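Local coordinates for protein putative regulator (Escherichia coli O6, PDB 3HFI) that is a putative transcriptional regulator whose UTRA domain probably senses a small-molecule effector and thereby adjusts DNA binding, at residues A[34-38]-A[39-43]; A[71-75]-A[76-80]; A[82-86]-A[87-91]. All blocks are in the same frame, centred on the assembly; numbering follows the deposited sequence.

Interaction 1 (A[34-38]-A[39-43]); sequences EPANR and YVAEK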
loop_
_atom_site.group_PDB
_atom_site.type_symbol
_atom_site.label_atom_id
_atom_site.label_comp_id
_atom_site.label_asym_id
_atom_site.label_seq_id
_atom_site.Cartn_x
_atom_site.Cartn_y
_atom_site.Cartn_z
ATOM N N GLU A 34 -2.905 24.212 -7.325
ATOM C CA GLU A 34 -3.563 24.260 -8.614
ATOM C C GLU A 34 -5.052 23.930 -8.435
ATOM O O GLU A 34 -5.400 23.255 -7.484
ATOM C CB GLU A 34 -2.909 23.229 -9.560
ATOM C CG GLU A 34 -3.048 21.803 -9.029
ATOM C CD GLU A 34 -2.476 20.668 -9.995
ATOM O OE1 GLU A 34 -1.563 20.946 -10.804
ATOM O OE2 GLU A 34 -2.970 19.503 -9.897
ATOM N N PRO A 35 -5.905 24.375 -9.382
ATOM C CA PRO A 35 -7.303 23.978 -9.323
ATOM C C PRO A 35 -7.429 22.482 -9.567
ATOM O O PRO A 35 -6.776 21.961 -10.468
ATOM C CB PRO A 35 -7.988 24.792 -10.435
ATOM C CG PRO A 35 -6.994 25.878 -10.806
ATOM C CD PRO A 35 -5.607 25.282 -10.514
ATOM N N ALA A 36 -8.199 21.776 -8.735
ATOM C CA ALA A 36 -8.485 20.346 -8.963
ATOM C C ALA A 36 -9.207 20.144 -10.289
ATOM O O ALA A 36 -10.228 20.808 -10.566
ATOM C CB ALA A 36 -9.285 19.797 -7.866
ATOM N N ASN A 37 -8.670 19.280 -11.160
ATOM C CA ASN A 37 -9.410 18.984 -12.403
ATOM C C ASN A 37 -10.546 18.045 -12.081
ATOM O O ASN A 37 -10.669 17.605 -10.934
ATOM C CB ASN A 37 -8.520 18.465 -13.546
ATOM C CG ASN A 37 -7.977 17.074 -13.301
ATOM O OD1 ASN A 37 -8.579 16.250 -12.637
ATOM N ND2 ASN A 37 -6.798 16.818 -13.871
ATOM N N ARG A 38 -11.424 17.808 -13.042
ATOM C CA ARG A 38 -12.636 17.067 -12.762
ATOM C C ARG A 38 -12.305 15.689 -12.210
ATOM O O ARG A 38 -12.943 15.212 -11.250
ATOM C CB ARG A 38 -13.521 16.915 -14.001
ATOM C CG ARG A 38 -14.367 18.146 -14.323
ATOM C CD ARG A 38 -14.985 18.047 -15.731
ATOM N NE ARG A 38 -13.888 17.917 -16.705
ATOM C CZ ARG A 38 -13.323 18.924 -17.388
ATOM N NH1 ARG A 38 -13.782 20.175 -17.278
ATOM N NH2 ARG A 38 -12.295 18.672 -18.216
ATOM N N TYR A 39 -11.309 15.028 -12.786
ATOM C CA TYR A 39 -11.000 13.635 -12.330
ATOM C C TYR A 39 -10.498 13.639 -10.923
ATOM O O TYR A 39 -10.946 12.883 -10.092
ATOM C CB TYR A 39 -9.949 13.037 -13.239
ATOM C CG TYR A 39 -9.565 11.624 -12.888
ATOM C CD1 TYR A 39 -10.486 10.579 -13.062
ATOM C CD2 TYR A 39 -8.273 11.327 -12.423
ATOM C CE1 TYR A 39 -10.141 9.269 -12.785
ATOM C CE2 TYR A 39 -7.911 9.995 -12.135
ATOM C CZ TYR A 39 -8.864 8.974 -12.317
ATOM O OH TYR A 39 -8.583 7.648 -12.027
ATOM N N VAL A 40 -9.572 14.551 -10.642
ATOM C CA VAL A 40 -9.025 14.660 -9.312
ATOM C C VAL A 40 -10.076 15.107 -8.291
ATOM O O VAL A 40 -10.122 14.619 -7.141
ATOM C CB VAL A 40 -7.844 15.610 -9.300
ATOM C CG1 VAL A 40 -7.486 15.950 -7.873
ATOM C CG2 VAL A 40 -6.620 14.975 -10.013
ATOM N N ALA A 41 -10.934 16.046 -8.704
ATOM C CA ALA A 41 -11.985 16.505 -7.819
ATOM C C ALA A 41 -12.920 15.367 -7.451
ATOM O O ALA A 41 -13.279 15.249 -6.298
ATOM C CB ALA A 41 -12.765 17.727 -8.437
ATOM N N GLU A 42 -13.335 14.554 -8.415
ATOM C CA GLU A 42 -14.158 13.331 -8.156
ATOM C C GLU A 42 -13.465 12.354 -7.191
ATOM O O GLU A 42 -14.036 11.892 -6.196
ATOM C CB GLU A 42 -14.468 12.660 -9.530
ATOM C CG GLU A 42 -15.169 11.255 -9.602
ATOM C CD GLU A 42 -14.982 10.566 -11.039
ATOM O OE1 GLU A 42 -14.827 11.305 -12.073
ATOM O OE2 GLU A 42 -14.975 9.291 -11.142
ATOM N N LYS A 43 -12.185 12.076 -7.427
ATOM C CA LYS A 43 -11.458 11.228 -6.469
ATOM C C LYS A 43 -11.474 11.789 -5.059
ATOM O O LYS A 43 -11.723 11.083 -4.103
ATOM C CB LYS A 43 -10.027 11.109 -6.927
ATOM C CG LYS A 43 -9.897 10.404 -8.277
ATOM C CD LYS A 43 -10.295 8.983 -8.101
ATOM C CE LYS A 43 -10.142 8.215 -9.360
ATOM N NZ LYS A 43 -10.363 6.798 -8.988
#
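Asn37 folds its side chain over the first turn of helix 38-44 and overlaps Val40, OD1 lying against the CB and CG2 of that valine. With CG set between the backbone N and the carbonyl carbon (chi1 70°), the amide turns back on its own helix, and OD1 accepts a hydrogen bond from Val40 N at 2.8 Å, almost straight (177° at the hydrogen). This is a classic N-cap, a place that suits asparagine because its chain is just long enough to reach a backbone N-H that has no preceding helical carbonyl. The regular helix bonds start with Ala41 N to Asn37 O (2.7 Å) and Glu42 N to Arg38 O (2.9 Å). Just ahead of the cap, Ala36 CB meets Ala41 CB at 4.1 Å, the spacing of a hydrophobic staple between the residue before the N-cap and the fourth helical residue. Two small methyls fit here, where Ile46 packs on both. Tyr39 points its ring away from the cap, and its OH hydrogen-bonds to Glu135. Asn37 OD1, with the Ala36-Ala41 contact beside it, thus helps define where the helix starts, satisfying a first-turn N-H that has no helical carbonyl before it.

Interaction 2 (A[71-75]-A[76-80]); sequences NRINI and ELCPG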
loop_
_atom_site.group_PDB
_atom_site.type_symbol
_atom_site.label_atom_id
_atom_site.label_comp_id
_atom_site.label_asym_id
_atom_site.label_seq_id
_atom_site.Cartn_x
_atom_site.Cartn_y
_atom_site.Cartn_z
ATOM N N ASN A 71 1.710 13.812 -5.438
ATOM C CA ASN A 71 0.643 13.866 -4.471
ATOM C C ASN A 71 -0.268 15.077 -4.758
ATOM O O ASN A 71 0.224 16.161 -5.084
ATOM C CB ASN A 71 1.226 14.026 -3.046
ATOM C CG ASN A 71 2.195 12.959 -2.673
ATOM O OD1 ASN A 71 3.380 13.216 -2.452
ATOM N ND2 ASN A 71 1.682 11.745 -2.527
ATOM N N ARG A 72 -1.571 14.911 -4.611
ATOM C CA ARG A 72 -2.504 15.991 -4.680
ATOM C C ARG A 72 -3.367 15.921 -3.417
ATOM O O ARG A 72 -4.058 14.941 -3.162
ATOM C CB ARG A 72 -3.346 15.833 -5.919
ATOM C CG ARG A 72 -2.635 16.313 -7.186
ATOM C CD ARG A 72 -3.350 15.955 -8.404
ATOM N NE ARG A 72 -2.729 16.518 -9.619
ATOM C CZ ARG A 72 -1.923 15.828 -10.424
ATOM N NH1 ARG A 72 -1.569 14.603 -10.129
ATOM N NH2 ARG A 72 -1.412 16.380 -11.496
ATOM N N ILE A 73 -3.322 17.001 -2.655
ATOM C CA ILE A 73 -3.788 17.084 -1.268
ATOM C C ILE A 73 -4.899 18.123 -1.106
ATOM O O ILE A 73 -4.742 19.270 -1.551
ATOM C CB ILE A 73 -2.610 17.460 -0.324
ATOM C CG1 ILE A 73 -1.505 16.392 -0.418
ATOM C CG2 ILE A 73 -3.129 17.518 1.079
ATOM C CD1 ILE A 73 -0.082 16.965 -0.504
ATOM N N ASN A 74 -6.023 17.715 -0.489
ATOM C CA ASN A 74 -7.084 18.639 -0.141
ATOM C C ASN A 74 -6.623 19.483 1.043
ATOM O O ASN A 74 -6.643 19.047 2.190
ATOM C CB ASN A 74 -8.342 17.870 0.243
ATOM C CG ASN A 74 -9.482 18.770 0.571
ATOM O OD1 ASN A 74 -9.358 19.996 0.512
ATOM N ND2 ASN A 74 -10.618 18.185 0.881
ATOM N N ILE A 75 -6.230 20.699 0.775
ATOM C CA ILE A 75 -5.645 21.567 1.790
ATOM C C ILE A 75 -6.665 22.122 2.800
ATOM O O ILE A 75 -6.304 22.485 3.924
ATOM C CB ILE A 75 -4.802 22.694 1.134
ATOM C CG1 ILE A 75 -5.593 23.550 0.173
ATOM C CG2 ILE A 75 -3.694 22.119 0.303
ATOM C CD1 ILE A 75 -4.628 24.196 -0.887
ATOM N N GLU A 76 -7.949 22.101 2.442
ATOM C CA GLU A 76 -9.007 22.542 3.378
ATOM C C GLU A 76 -9.029 21.722 4.658
ATOM O O GLU A 76 -9.419 22.212 5.696
ATOM C CB GLU A 76 -10.370 22.452 2.726
ATOM C CG GLU A 76 -10.434 23.010 1.265
ATOM C CD GLU A 76 -9.812 24.386 1.100
ATOM O OE1 GLU A 76 -9.987 25.254 2.012
ATOM O OE2 GLU A 76 -9.155 24.617 0.032
ATOM N N LEU A 77 -8.556 20.486 4.587
ATOM C CA LEU A 77 -8.552 19.590 5.728
ATOM C C LEU A 77 -7.304 19.703 6.613
ATOM O O LEU A 77 -7.313 19.174 7.726
ATOM C CB LEU A 77 -8.673 18.132 5.195
ATOM C CG LEU A 77 -10.030 17.819 4.552
ATOM C CD1 LEU A 77 -10.095 16.381 3.910
ATOM C CD2 LEU A 77 -11.137 18.044 5.716
ATOM N N CYS A 78 -6.230 20.330 6.101
ATOM C CA CYS A 78 -4.980 20.538 6.835
ATOM C C CYS A 78 -4.497 21.955 6.648
ATOM O O CYS A 78 -3.602 22.235 5.806
ATOM C CB CYS A 78 -3.852 19.567 6.474
ATOM S SG CYS A 78 -4.069 18.596 5.038
ATOM N N PRO A 79 -5.091 22.853 7.458
ATOM C CA PRO A 79 -4.627 24.217 7.692
ATOM C C PRO A 79 -3.130 24.193 7.966
ATOM O O PRO A 79 -2.698 23.503 8.913
ATOM C CB PRO A 79 -5.431 24.672 8.924
ATOM C CG PRO A 79 -6.672 23.780 8.924
ATOM C CD PRO A 79 -6.182 22.477 8.390
ATOM N N GLY A 80 -2.373 24.860 7.063
ATOM C CA GLY A 80 -0.928 25.106 7.232
ATOM C C GLY A 80 -0.013 24.313 6.316
ATOM O O GLY A 80 1.206 24.593 6.259
#
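Asn74 OD1 accepts a hydrogen bond from Glu76 N at 3.2 Å, closing an Asx turn where the chain leaves strand 65-73. CG is anti to the backbone N (chi1 -178°), which carries the amide forward beside the following residues. The donor does not lie in the amide plane but sits above it, 46° out, and the bond is bent. Two further hydrogen bonds accompany the turn, both backbone i to i+3 bonds of the 3-10 turn that overlaps it. Cys78 N reaches Ile75 O at 3.1 Å, while Leu77 N to Asn74 O, at 3.4 Å, is weak.

Van der Waals contacts fill in around this polar frame. The Asn74 amide lies against Leu77, with ND2 3.6 Å from CD1. Glu76 crosses Asn74 at about a right angle, its CG next to OD1, and its bent chain brings OE2 back alongside Ile75 CG1 at 3.7 Å. A branched apolar chain suits Leu77, which packs on both the Asn74 amide and Leu144 of strand 144-153.

A further apolar contact joins the strand end to the far end of the turn. Ile73 CG2 meets Cys78 SG at 4.2 Å, and the cysteine side chain, compact enough for a buried position, also touches Leu98 of helix 91-99. Asn74 thus does two jobs from a buried position: its amide oxygen satisfies Glu76 N, an early N-H of the turn, while its nitrogen end packs on Leu77.

Interaction 3 (A[82-86]-A[87-91]); sequences VEIDF and NQHNL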
loop_
_atom_site.group_PDB
_atom_site.type_symbol
_atom_site.label_atom_id
_atom_site.label_comp_id
_atom_site.label_asym_id
_atom_site.label_seq_id
_atom_site.Cartn_x
_atom_site.Cartn_y
_atom_site.Cartn_z
ATOM N N VAL A 82 0.458 24.079 3.209
ATOM C CA VAL A 82 1.115 24.747 2.110
ATOM C C VAL A 82 2.434 25.395 2.581
ATOM O O VAL A 82 3.292 25.637 1.747
ATOM C CB VAL A 82 0.222 25.825 1.383
ATOM C CG1 VAL A 82 -1.013 25.174 0.786
ATOM C CG2 VAL A 82 -0.116 26.939 2.304
ATOM N N GLU A 83 2.605 25.626 3.888
ATOM C CA GLU A 83 3.799 26.289 4.399
ATOM C C GLU A 83 4.893 25.323 4.768
ATOM O O GLU A 83 5.981 25.766 5.096
ATOM C CB GLU A 83 3.464 27.131 5.609
ATOM C CG GLU A 83 2.642 28.367 5.263
ATOM C CD GLU A 83 1.574 28.681 6.326
ATOM O OE1 GLU A 83 0.349 28.726 5.986
ATOM O OE2 GLU A 83 1.970 28.878 7.502
ATOM N N ILE A 84 4.640 24.025 4.710
ATOM C CA ILE A 84 5.631 23.016 5.132
ATOM C C ILE A 84 6.764 22.846 4.083
ATOM O O ILE A 84 6.538 22.993 2.896
ATOM C CB ILE A 84 4.924 21.610 5.444
ATOM C CG1 ILE A 84 3.827 21.763 6.515
ATOM C CG2 ILE A 84 5.895 20.550 5.921
ATOM C CD1 ILE A 84 4.297 22.354 7.811
ATOM N N ASP A 85 7.984 22.556 4.534
ATOM C CA ASP A 85 9.050 22.076 3.646
ATOM C C ASP A 85 9.149 20.560 3.794
ATOM O O ASP A 85 9.697 20.039 4.775
ATOM C CB ASP A 85 10.429 22.748 3.951
ATOM C CG ASP A 85 11.582 22.266 2.987
ATOM O OD1 ASP A 85 11.348 21.491 2.000
ATOM O OD2 ASP A 85 12.739 22.668 3.232
ATOM N N PHE A 86 8.675 19.852 2.789
ATOM C CA PHE A 86 8.677 18.413 2.842
ATOM C C PHE A 86 10.004 17.784 2.380
ATOM O O PHE A 86 10.089 16.554 2.219
ATOM C CB PHE A 86 7.484 17.856 2.060
ATOM C CG PHE A 86 6.140 18.201 2.669
ATOM C CD1 PHE A 86 5.293 19.118 2.049
ATOM C CD2 PHE A 86 5.732 17.597 3.857
ATOM C CE1 PHE A 86 4.049 19.424 2.599
ATOM C CE2 PHE A 86 4.487 17.900 4.415
ATOM C CZ PHE A 86 3.653 18.813 3.792
ATOM N N ASN A 87 11.034 18.611 2.173
ATOM C CA ASN A 87 12.419 18.129 2.232
ATOM C C ASN A 87 12.834 17.962 3.699
ATOM O O ASN A 87 13.804 17.274 4.007
ATOM C CB ASN A 87 13.388 19.093 1.508
ATOM C CG ASN A 87 13.342 18.950 -0.019
ATOM O OD1 ASN A 87 13.216 19.937 -0.754
ATOM N ND2 ASN A 87 13.442 17.724 -0.495
ATOM N N GLN A 88 12.085 18.606 4.594
ATOM C CA GLN A 88 12.375 18.610 6.041
ATOM C C GLN A 88 11.316 17.877 6.901
ATOM O O GLN A 88 11.527 17.641 8.086
ATOM C CB GLN A 88 12.520 20.077 6.541
ATOM C CG GLN A 88 13.800 20.808 6.123
ATOM C CD GLN A 88 15.042 20.191 6.767
ATOM O OE1 GLN A 88 15.419 19.051 6.446
ATOM N NE2 GLN A 88 15.678 20.930 7.690
ATOM N N HIS A 89 10.172 17.542 6.314
ATOM C CA HIS A 89 9.085 16.918 7.055
ATOM C C HIS A 89 8.561 15.804 6.230
ATOM O O HIS A 89 8.741 15.822 5.017
ATOM C CB HIS A 89 8.011 17.943 7.360
ATOM C CG HIS A 89 8.463 18.937 8.369
ATOM N ND1 HIS A 89 8.940 20.185 8.022
ATOM C CD2 HIS A 89 8.626 18.832 9.708
ATOM C CE1 HIS A 89 9.329 20.827 9.112
ATOM N NE2 HIS A 89 9.157 20.027 10.149
ATOM N N ASN A 90 7.963 14.809 6.881
ATOM C CA ASN A 90 7.317 13.682 6.186
ATOM C C ASN A 90 5.847 14.008 5.869
ATOM O O ASN A 90 5.133 14.598 6.697
ATOM C CB ASN A 90 7.394 12.417 7.040
ATOM C CG ASN A 90 8.812 12.032 7.380
ATOM O OD1 ASN A 90 9.150 11.817 8.557
ATOM N ND2 ASN A 90 9.663 11.959 6.357
ATOM N N LEU A 91 5.400 13.618 4.683
ATOM C CA LEU A 91 4.130 14.118 4.177
ATOM C C LEU A 91 2.963 13.651 5.025
ATOM O O LEU A 91 2.226 14.470 5.530
ATOM C CB LEU A 91 3.908 13.684 2.722
ATOM C CG LEU A 91 2.588 14.064 2.116
ATOM C CD1 LEU A 91 2.284 15.601 2.225
ATOM C CD2 LEU A 91 2.592 13.604 0.682
#
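At Asp85 the chain enters a beta turn, in which Gln88 N bonds to Asp85 O at 2.8 Å. The aspartate side chain adds an Asx turn, OD1 accepting from Asn87 N at 2.9 Å. A trans chi1 of -179° extends the carboxylate along the turn to Asn87 N, which meets it from above its plane, 54° out. It is the carboxylate that makes aspartate fit here, its short acidic chain reaching the N-H two residues on. The imidazole of His89 adds a weak bond from ND1 to Asp85 O, at 3.3 Å, approaching with its ring edge.

These turns belong to the long connection between strand 65-73 and helix 91-99 of the UTRA domain, and Phe86 pins that connection to the sheet, packing on Val28 and Leu55.

A large flat ring suits the site because both its faces are used. Leu91 CD1 lies over one in a CH-pi contact, 4.0 Å from the centroid, and Ile84 CG2 lies over the opposite face, toward the rim. His89 O lies at the ring edge, in plane. The same Ile84 CG2 also touches His89 CB at 3.7 Å, and the isoleucine and histidine side chains cross at about a right angle.

Overall arrangement
Interactions 1 and 2 arise at the ends of strands 26-35 and 65-73 of one antiparallel sheet, with strand 51-60 between them and their centres 13 Å apart. A salt bridge, Glu34 OE2 to Arg72 NE at 3.0 Å, spans that middle strand to join the two strand ends, and Val40 CG2 brings the helix onto Arg72 CD at 3.8 Å. Interactions 2 and 3, with centres 12 Å apart, share the connection leading to helix 91-99. Here Leu91 packs against both Asn71 and Ile73, its CD1 lying 3.9 Å from Ile73 CD1, while Ile75 CG2 meets Val82 CG1. Interactions 1 and 3 do not touch, their nearest atoms being about 8 Å apart, and interaction 2 contacts both.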